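Local coordinates for protein DNA polymerase II large subunit (Pyrococcus horikoshii, PDB 7OEC) that contains a mini-intein, the part crystallised here, which probably cuts itself out of the polymerase precursor by protein splicing and joins the flanking sequences, at residues 9-14 / 20-25; 79-82 / 88-91; 53-58 / 104-109. The protein carries 2 engineered substitutions. One frame throughout, in Å; residues are numbered along the deposited sequence. Where two conformers were deposited one is given.

In the fold
The three contacts are spread through one intein splicing domain of the all-beta Hint type. Interaction 1 comes first along the chain, as a hairpin of strands 10-15 and 18-23 in the large antiparallel sheet. Interaction 3 starts from strand 50-56, another neighbour of strand 10-15, so the two meet there through Leu12 and Tyr53. Its partner, strand 105-110, lies far along the chain, and the hairpin of interaction 2 falls in sequence between the two halves. Centres lie about 16 Å (1 and 2), 19 Å (1 and 3) and 18 Å (2 and 3) apart. Two contacts thus build local hairpins, while the third packs strands far apart in sequence, tying the large sheet to the hairpin 97-102/105-110.

Interaction 1: residues 9-14 / 20-25; sequences TRILVQ and QRVTLK
Val22 sets its CG2 methyl against two side chains of the facing strand, 3.9 Å from Ile11 CG2 and 4.0 Å from Val13 CG2. It meets Ile11 obliquely but crosses Val13 at about a right angle. The first torsion of Val22 (chi1 -62°) places CG2 between the backbone N and the carbonyl carbon, and CG2 of Ile11 and of Val13 takes the same position on its own residue. Gln20 lies on this face too, its CG near the same Val13 methyl. These residues belong to a twisted antiparallel beta hairpin of strands 10-15 and 18-23, in which Ile11 with Val22 and Val13 with Gln20 are the hydrogen-bonded pairs; the bond from Val13 N to Gln20 O is 2.9 Å. On the other face, Leu12 CD1 comes to 3.6 Å from Gln20 O and touches CG of Arg21. Where the hairpin passes into helix 24-29, Thr9 O accepts from Leu24 N at 2.8 Å, the donor almost in line with the carbonyl, and Leu24 CD1 lies 4.0 Å from Thr9 CB. Thr23 is the N-cap of that helix, and its own backbone N is held by Glu26 OE1. Beyond the hairpin, Val52 and Leu151 pack on Ile11.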
loop_
_atom_site.group_PDB
_atom_site.type_symbol
_atom_site.label_atom_id
_atom_site.label_comp_id
_atom_site.label_asym_id
_atom_site.label_seq_id
_atom_site.Cartn_x
_atom_site.Cartn_y
_atom_site.Cartn_z
ATOM N N THR A 9 7.806 -0.865 3.691
ATOM C CA THR A 9 6.573 -0.102 3.647
ATOM C C THR A 9 5.725 -0.459 4.850
ATOM O O THR A 9 5.571 -1.639 5.180
ATOM C CB THR A 9 5.810 -0.495 2.384
ATOM O OG1 THR A 9 6.576 -0.235 1.208
ATOM C CG2 THR A 9 4.502 0.252 2.254
ATOM N N ARG A 10 5.155 0.555 5.490
ATOM C CA ARG A 10 4.301 0.322 6.638
ATOM C C ARG A 10 2.858 0.273 6.177
ATOM O O ARG A 10 2.461 0.981 5.241
ATOM C CB ARG A 10 4.476 1.403 7.701
ATOM C CG ARG A 10 5.762 1.261 8.514
ATOM C CD ARG A 10 6.967 1.756 7.763
ATOM N NE ARG A 10 6.911 3.188 7.443
ATOM C CZ ARG A 10 7.487 3.744 6.367
ATOM N NH1 ARG A 10 8.168 2.985 5.474
ATOM N NH2 ARG A 10 7.347 5.063 6.173
ATOM N N ILE A 11 2.076 -0.574 6.831
ATOM C CA ILE A 11 0.666 -0.699 6.520
ATOM C C ILE A 11 -0.188 -0.677 7.788
ATOM O O ILE A 11 0.195 -1.237 8.826
ATOM C CB ILE A 11 0.414 -1.968 5.692
ATOM C CG1 ILE A 11 -1.019 -2.001 5.192
ATOM C CG2 ILE A 11 0.834 -3.144 6.456
ATOM C CD1 ILE A 11 -1.217 -3.007 4.071
ATOM N N LEU A 12 -1.334 0.010 7.706
ATOM C CA LEU A 12 -2.245 0.142 8.837
ATOM C C LEU A 12 -3.162 -1.071 8.926
ATOM O O LEU A 12 -3.892 -1.400 7.978
ATOM C CB LEU A 12 -3.079 1.398 8.668
ATOM C CG LEU A 12 -3.983 1.800 9.831
ATOM C CD1 LEU A 12 -3.174 2.075 11.093
ATOM C CD2 LEU A 12 -4.859 2.989 9.444
ATOM N N VAL A 13 -3.085 -1.758 10.062
ATOM C CA VAL A 13 -3.819 -2.975 10.332
ATOM C C VAL A 13 -4.463 -2.870 11.708
ATOM O O VAL A 13 -4.190 -1.965 12.498
ATOM C CB VAL A 13 -2.914 -4.228 10.265
ATOM C CG1 VAL A 13 -2.399 -4.418 8.812
ATOM C CG2 VAL A 13 -1.762 -4.187 11.249
ATOM N N GLN A 14 -5.362 -3.801 11.964
ATOM C CA GLN A 14 -5.969 -3.983 13.265
ATOM C C GLN A 14 -5.569 -5.373 13.725
ATOM O O GLN A 14 -5.924 -6.363 13.070
ATOM C CB GLN A 14 -7.485 -3.911 13.154
ATOM C CG GLN A 14 -8.066 -3.844 14.540
ATOM C CD GLN A 14 -9.515 -3.985 14.550
ATOM O OE1 GLN A 14 -10.211 -3.045 14.900
ATOM N NE2 GLN A 14 -10.012 -5.169 14.169
ATOM N N GLN A 20 -2.666 -0.494 14.470
ATOM C CA GLN A 20 -1.245 -0.222 14.460
ATOM C C GLN A 20 -0.686 -0.375 13.077
ATOM O O GLN A 20 -1.356 -0.865 12.173
ATOM C CB GLN A 20 -0.524 -1.226 15.292
ATOM C CG GLN A 20 -0.795 -2.579 14.877
ATOM C CD GLN A 20 -0.541 -3.468 16.029
ATOM O OE1 GLN A 20 -1.436 -3.754 16.837
ATOM N NE2 GLN A 20 0.711 -3.865 16.170
ATOM N N ARG A 21 0.577 -0.001 12.947
ATOM C CA ARG A 21 1.281 -0.094 11.683
ATOM C C ARG A 21 2.317 -1.195 11.786
ATOM O O ARG A 21 3.007 -1.311 12.801
ATOM C CB ARG A 21 1.937 1.228 11.297
ATOM C CG ARG A 21 0.972 2.180 10.734
ATOM C CD ARG A 21 1.762 3.337 10.197
ATOM N NE ARG A 21 0.968 4.466 10.503
ATOM C CZ ARG A 21 1.379 5.709 10.525
ATOM N NH1 ARG A 21 0.440 6.577 10.859
ATOM N NH2 ARG A 21 2.666 6.060 10.280
ATOM N N VAL A 22 2.395 -2.034 10.758
ATOM C CA VAL A 22 3.464 -3.024 10.671
ATOM C C VAL A 22 4.108 -2.880 9.307
ATOM O O VAL A 22 3.483 -2.410 8.367
ATOM C CB VAL A 22 2.965 -4.467 10.865
ATOM C CG1 VAL A 22 2.356 -4.641 12.233
ATOM C CG2 VAL A 22 1.958 -4.819 9.831
ATOM N N THR A 23 5.368 -3.290 9.185
ATOM C CA THR A 23 5.917 -3.276 7.835
ATOM C C THR A 23 5.351 -4.453 7.050
ATOM O O THR A 23 4.843 -5.420 7.613
ATOM C CB THR A 23 7.435 -3.403 7.830
ATOM O OG1 THR A 23 7.792 -4.661 8.378
ATOM C CG2 THR A 23 8.113 -2.258 8.594
ATOM N N LEU A 24 5.457 -4.378 5.728
ATOM C CA LEU A 24 4.980 -5.487 4.915
ATOM C C LEU A 24 5.791 -6.747 5.178
ATOM O O LEU A 24 5.252 -7.855 5.152
ATOM C CB LEU A 24 5.036 -5.113 3.444
ATOM C CG LEU A 24 3.880 -4.325 2.915
ATOM C CD1 LEU A 24 4.122 -3.965 1.533
ATOM C CD2 LEU A 24 2.680 -5.173 2.964
ATOM N N LYS A 25 7.093 -6.608 5.400
ATOM C CA LYS A 25 7.879 -7.776 5.793
ATOM C C LYS A 25 7.375 -8.395 7.108
ATOM O O LYS A 25 7.237 -9.629 7.225
ATOM C CB LYS A 25 9.358 -7.406 5.844
ATOM C CG LYS A 25 10.248 -8.622 6.138
ATOM C CD LYS A 25 11.715 -8.255 6.031
ATOM C CE LYS A 25 12.545 -9.227 6.863
ATOM N NZ LYS A 25 13.937 -8.675 7.211
#

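Interaction 2: residues 79-82 / 88-91; sequences LIRF and SSFE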
loop_
_atom_site.group_PDB
_atom_site.type_symbol
_atom_site.label_atom_id
_atom_site.label_comp_id
_atom_site.label_asym_id
_atom_site.label_seq_id
_atom_site.Cartn_x
_atom_site.Cartn_y
_atom_site.Cartn_z
ATOM N N LEU A 79 11.876 0.515 -8.639
ATOM C CA LEU A 79 10.793 1.101 -7.902
ATOM C C LEU A 79 10.673 2.555 -8.307
ATOM O O LEU A 79 11.588 3.156 -8.874
ATOM C CB LEU A 79 11.081 1.015 -6.415
ATOM C CG LEU A 79 11.308 -0.351 -5.788
ATOM C CD1 LEU A 79 11.764 -0.172 -4.313
ATOM C CD2 LEU A 79 10.099 -1.162 -5.817
ATOM N N ILE A 80 9.519 3.116 -7.994
ATOM C CA ILE A 80 9.276 4.544 -8.074
ATOM C C ILE A 80 8.985 5.044 -6.666
ATOM O O ILE A 80 8.185 4.445 -5.938
ATOM C CB ILE A 80 8.121 4.847 -9.046
ATOM C CG1 ILE A 80 8.502 4.338 -10.452
ATOM C CG2 ILE A 80 7.829 6.337 -9.089
ATOM C CD1 ILE A 80 7.437 4.562 -11.420
ATOM N N ARG A 81 9.638 6.128 -6.289
ATOM C CA ARG A 81 9.409 6.782 -5.016
ATOM C C ARG A 81 8.706 8.105 -5.259
ATOM O O ARG A 81 9.135 8.915 -6.090
ATOM C CB ARG A 81 10.736 7.021 -4.305
ATOM C CG ARG A 81 10.608 7.722 -2.953
ATOM C CD ARG A 81 11.988 7.900 -2.381
ATOM N NE ARG A 81 12.000 8.783 -1.233
ATOM C CZ ARG A 81 11.698 8.418 0.002
ATOM N NH1 ARG A 81 11.331 7.154 0.274
ATOM N NH2 ARG A 81 11.817 9.337 0.965
ATOM N N PHE A 82 7.625 8.309 -4.539
ATOM C CA PHE A 82 6.857 9.536 -4.548
ATOM C C PHE A 82 7.107 10.272 -3.249
ATOM O O PHE A 82 6.890 9.716 -2.165
ATOM C CB PHE A 82 5.380 9.182 -4.648
ATOM C CG PHE A 82 5.055 8.409 -5.872
ATOM C CD1 PHE A 82 4.968 9.049 -7.093
ATOM C CD2 PHE A 82 4.887 7.049 -5.808
ATOM C CE1 PHE A 82 4.725 8.363 -8.230
ATOM C CE2 PHE A 82 4.561 6.322 -6.952
ATOM C CZ PHE A 82 4.482 6.983 -8.179
ATOM N N SER A 88 5.881 13.328 3.553
ATOM C CA SER A 88 5.609 11.901 3.502
ATOM C C SER A 88 6.069 11.327 2.153
ATOM O O SER A 88 6.402 12.054 1.202
ATOM C CB SER A 88 4.138 11.623 3.807
ATOM O OG SER A 88 3.346 12.225 2.820
ATOM N N SER A 89 6.155 9.998 2.094
ATOM C CA SER A 89 6.623 9.347 0.875
ATOM C C SER A 89 6.155 7.903 0.846
ATOM O O SER A 89 5.837 7.298 1.878
ATOM C CB SER A 89 8.157 9.394 0.728
ATOM O OG SER A 89 8.798 8.716 1.800
ATOM N N PHE A 90 6.197 7.344 -0.359
ATOM C CA PHE A 90 6.011 5.908 -0.507
ATOM C C PHE A 90 6.657 5.433 -1.796
ATOM O O PHE A 90 6.940 6.229 -2.692
ATOM C CB PHE A 90 4.549 5.474 -0.467
ATOM C CG PHE A 90 3.696 5.890 -1.641
ATOM C CD1 PHE A 90 3.268 7.201 -1.765
ATOM C CD2 PHE A 90 3.233 4.945 -2.552
ATOM C CE1 PHE A 90 2.434 7.590 -2.767
ATOM C CE2 PHE A 90 2.364 5.328 -3.578
ATOM C CZ PHE A 90 1.952 6.662 -3.668
ATOM N N GLU A 91 6.847 4.113 -1.891
ATOM C CA GLU A 91 7.523 3.499 -3.027
ATOM C C GLU A 91 6.716 2.312 -3.498
ATOM O O GLU A 91 6.164 1.577 -2.676
ATOM C CB GLU A 91 8.915 2.969 -2.637
ATOM C CG GLU A 91 9.843 4.081 -2.228
ATOM C CD GLU A 91 11.192 3.617 -1.720
ATOM O OE1 GLU A 91 11.459 2.396 -1.632
ATOM O OE2 GLU A 91 12.009 4.499 -1.421
#
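A beta hairpin of strands 79-84 and 89-93 forms one side of a four-stranded antiparallel sheet, and its two faces are of opposite character. Strand 89-93 runs on toward the TxxH sequence of intein block B, whose counterpart in other inteins assists the first splicing step, as it probably does here. Phe82 and Phe90 are a hydrogen-bonded pair, with Phe82 N 2.9 Å from Phe90 O and Phe90 N 3.1 Å from Phe82 O. Their rings lie on the buried face. Phe82 CD2 stands over one face of the Phe90 ring, toward its rim and 3.7 Å from Phe90 CZ, with the ring planes turned by 35°. Ile165 and Thr167 also touch Phe90.

Arg81 and Glu91 make the polar pair on the other face. The Arg81 side chain is extended, with CG anti to the backbone N (chi1 179°), and its methylenes run past those of Glu91: CB of Arg81 is 3.7 Å from Glu91 CG. At the far end NH1 of Arg81 gives a salt-bridged hydrogen bond of 3.2 Å to Glu91 OE2, reaching it on the anti side and well out of the carboxylate plane. The two charged planes stand 79° apart, so a single N-H joins them where two could have done so side by side. Ser89 OG lies over a face of the guanidinium, 3.2 Å from Arg81 NH2 but poorly angled for a hydrogen bond. An alanine in place of Arg81 is likely to leave the carboxylates of Glu91 and of Glu83, which pairs with NE, without their cationic partner. The guanidinium is thus shared between two acids, which probably offsets part of the negative charge on this partly exposed face while the phenylalanines seal the other.

Interaction 3: residues 53-58 / 104-109; sequences YSFNPE and GKFVEK
Asn56 OD1 accepts a hydrogen bond of 2.9 Å from Glu58 N, with the donor well above the plane of the side-chain amide rather than in it. This is an Asx turn, and it bends the chain at the end of strand 50-56 around Pro57. The contact with strand 105-110 is made by Phe55, just before the turn, and by Pro57 within it, and it is wholly apolar, with no hydrogen bond between the two segments.

Phe106 carries it from the other side. CE2 of its ring lies 3.6 Å from Phe55 CE1, and CZ of Phe106 is 3.8 Å from the same Phe55 atom. CD1 of Phe55 is a little farther, 4.0 Å from Phe106 CE2. The ring planes are inclined at 64° with centroids 5.6 Å apart, an oblique meeting. CG of Phe55, set anti to the backbone N (chi1 -164°), carries its ring out toward Phe106, and the two side chains cross at about a right angle. Pro57 adds a second touch, its CB 4.1 Å from CD2 of Phe106, so that the Phe106 ring meets a phenylalanine and a proline through the adjacent atoms CD2, CE2 and CZ. The interface is small, 111 Å² in all, and the backbones stay apart: the nearest CA atoms, those of Pro57 and Phe106, are 7.3 Å from each other.

Around the pair, Tyr101 of strand 97-102 packs edge-to-face with Phe106, and strand 119-123 supplies Ile123 to Phe55 and Ile121 to Phe106. Val62 of strand 61-74 also touches Phe55, whose carbonyl is held by Thr158 of strand 158-161, so the aromatic pair bridges strand 50-56 of the large sheet and the two-stranded hairpin 97-102/105-110.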
loop_
_atom_site.group_PDB
_atom_site.type_symbol
_atom_site.label_atom_id
_atom_site.label_comp_id
_atom_site.label_asym_id
_atom_site.label_seq_id
_atom_site.Cartn_x
_atom_site.Cartn_y
_atom_site.Cartn_z
ATOM N N TYR A 53 -6.844 -2.123 7.249
ATOM C CA TYR A 53 -7.672 -0.963 6.973
ATOM C C TYR A 53 -7.624 -0.599 5.493
ATOM O O TYR A 53 -6.566 -0.518 4.864
ATOM C CB TYR A 53 -7.190 0.209 7.794
ATOM C CG TYR A 53 -7.574 0.179 9.265
ATOM C CD1 TYR A 53 -8.737 0.764 9.696
ATOM C CD2 TYR A 53 -6.749 -0.379 10.207
ATOM C CE1 TYR A 53 -9.069 0.788 11.001
ATOM C CE2 TYR A 53 -7.072 -0.363 11.542
ATOM C CZ TYR A 53 -8.242 0.224 11.932
ATOM O OH TYR A 53 -8.652 0.297 13.239
ATOM N N SER A 54 -8.783 -0.397 4.936
ATOM C CA SER A 54 -8.921 -0.064 3.531
ATOM C C SER A 54 -9.722 1.218 3.419
ATOM O O SER A 54 -10.296 1.714 4.378
ATOM C CB SER A 54 -9.643 -1.157 2.718
ATOM O OG SER A 54 -8.907 -2.351 2.669
ATOM N N PHE A 55 -9.751 1.758 2.228
ATOM C CA PHE A 55 -10.566 2.914 1.927
ATOM C C PHE A 55 -11.591 2.481 0.891
ATOM O O PHE A 55 -11.227 1.907 -0.148
ATOM C CB PHE A 55 -9.714 4.070 1.397
ATOM C CG PHE A 55 -10.413 5.390 1.435
ATOM C CD1 PHE A 55 -10.996 5.934 0.299
ATOM C CD2 PHE A 55 -10.544 6.067 2.643
ATOM C CE1 PHE A 55 -11.661 7.143 0.380
ATOM C CE2 PHE A 55 -11.218 7.270 2.717
ATOM C CZ PHE A 55 -11.761 7.812 1.589
ATOM N N ASN A 56 -12.872 2.714 1.203
ATOM C CA ASN A 56 -13.975 2.392 0.324
ATOM C C ASN A 56 -14.298 3.637 -0.483
ATOM O O ASN A 56 -14.907 4.593 0.054
ATOM C CB ASN A 56 -15.198 1.956 1.104
ATOM C CG ASN A 56 -16.337 1.702 0.206
ATOM O OD1 ASN A 56 -16.185 1.739 -1.021
ATOM N ND2 ASN A 56 -17.480 1.397 0.776
ATOM N N PRO A 57 -13.889 3.667 -1.755
ATOM C CA PRO A 57 -14.114 4.878 -2.548
ATOM C C PRO A 57 -15.570 5.107 -2.857
ATOM O O PRO A 57 -15.935 6.232 -3.196
ATOM C CB PRO A 57 -13.314 4.620 -3.823
ATOM C CG PRO A 57 -13.352 3.076 -3.981
ATOM C CD PRO A 57 -13.266 2.574 -2.552
ATOM N N GLU A 58 -16.431 4.100 -2.758
ATOM C CA GLU A 58 -17.827 4.346 -3.105
ATOM C C GLU A 58 -18.529 5.168 -2.037
ATOM O O GLU A 58 -19.586 5.757 -2.308
ATOM C CB GLU A 58 -18.575 3.023 -3.299
ATOM C CG GLU A 58 -18.151 2.260 -4.546
ATOM C CD GLU A 58 -18.810 0.873 -4.731
ATOM O OE1 GLU A 58 -19.781 0.555 -4.026
ATOM O OE2 GLU A 58 -18.392 0.101 -5.640
ATOM N N GLY A 104 -12.705 15.147 -7.966
ATOM C CA GLY A 104 -13.672 14.491 -7.118
ATOM C C GLY A 104 -13.750 12.984 -7.226
ATOM O O GLY A 104 -14.744 12.411 -6.792
ATOM N N LYS A 105 -12.736 12.309 -7.769
ATOM C CA LYS A 105 -12.742 10.850 -7.849
ATOM C C LYS A 105 -11.309 10.335 -7.723
ATOM O O LYS A 105 -10.351 11.083 -7.935
ATOM C CB LYS A 105 -13.366 10.409 -9.172
ATOM C CG LYS A 105 -12.757 11.016 -10.387
ATOM C CD LYS A 105 -13.860 11.252 -11.497
ATOM C CE LYS A 105 -13.284 11.947 -12.768
ATOM N NZ LYS A 105 -11.969 12.706 -12.512
ATOM N N PHE A 106 -11.163 9.050 -7.358
ATOM C CA PHE A 106 -9.853 8.411 -7.349
ATOM C C PHE A 106 -9.610 7.854 -8.735
ATOM O O PHE A 106 -10.418 7.085 -9.243
ATOM C CB PHE A 106 -9.757 7.267 -6.352
ATOM C CG PHE A 106 -9.686 7.747 -4.930
ATOM C CD1 PHE A 106 -8.453 8.066 -4.349
ATOM C CD2 PHE A 106 -10.829 7.880 -4.172
ATOM C CE1 PHE A 106 -8.355 8.484 -3.051
ATOM C CE2 PHE A 106 -10.747 8.311 -2.869
ATOM C CZ PHE A 106 -9.511 8.637 -2.307
ATOM N N VAL A 107 -8.562 8.309 -9.365
ATOM C CA VAL A 107 -8.091 7.786 -10.629
ATOM C C VAL A 107 -6.987 6.778 -10.333
ATOM O O VAL A 107 -6.046 7.071 -9.580
ATOM C CB VAL A 107 -7.527 8.937 -11.471
ATOM C CG1 VAL A 107 -6.971 8.399 -12.735
ATOM C CG2 VAL A 107 -8.581 9.946 -11.767
ATOM N N GLU A 108 -7.084 5.603 -10.947
ATOM C CA GLU A 108 -6.093 4.550 -10.778
ATOM C C GLU A 108 -5.142 4.592 -11.967
ATOM O O GLU A 108 -5.539 4.305 -13.101
ATOM C CB GLU A 108 -6.788 3.198 -10.659
ATOM C CG GLU A 108 -5.833 2.038 -10.411
ATOM C CD GLU A 108 -6.530 0.663 -10.303
ATOM O OE1 GLU A 108 -7.730 0.604 -9.974
ATOM O OE2 GLU A 108 -5.879 -0.362 -10.593
ATOM N N LYS A 109 -3.892 4.969 -11.702
ATOM C CA LYS A 109 -2.839 5.112 -12.695
ATOM C C LYS A 109 -1.715 4.136 -12.386
ATOM O O LYS A 109 -1.431 3.881 -11.222
ATOM C CB LYS A 109 -2.137 6.488 -12.548
ATOM C CG LYS A 109 -2.983 7.673 -12.876
ATOM C CD LYS A 109 -2.199 8.990 -12.894
ATOM C CE LYS A 109 -3.114 10.136 -13.296
ATOM N NZ LYS A 109 -2.324 11.336 -13.611
#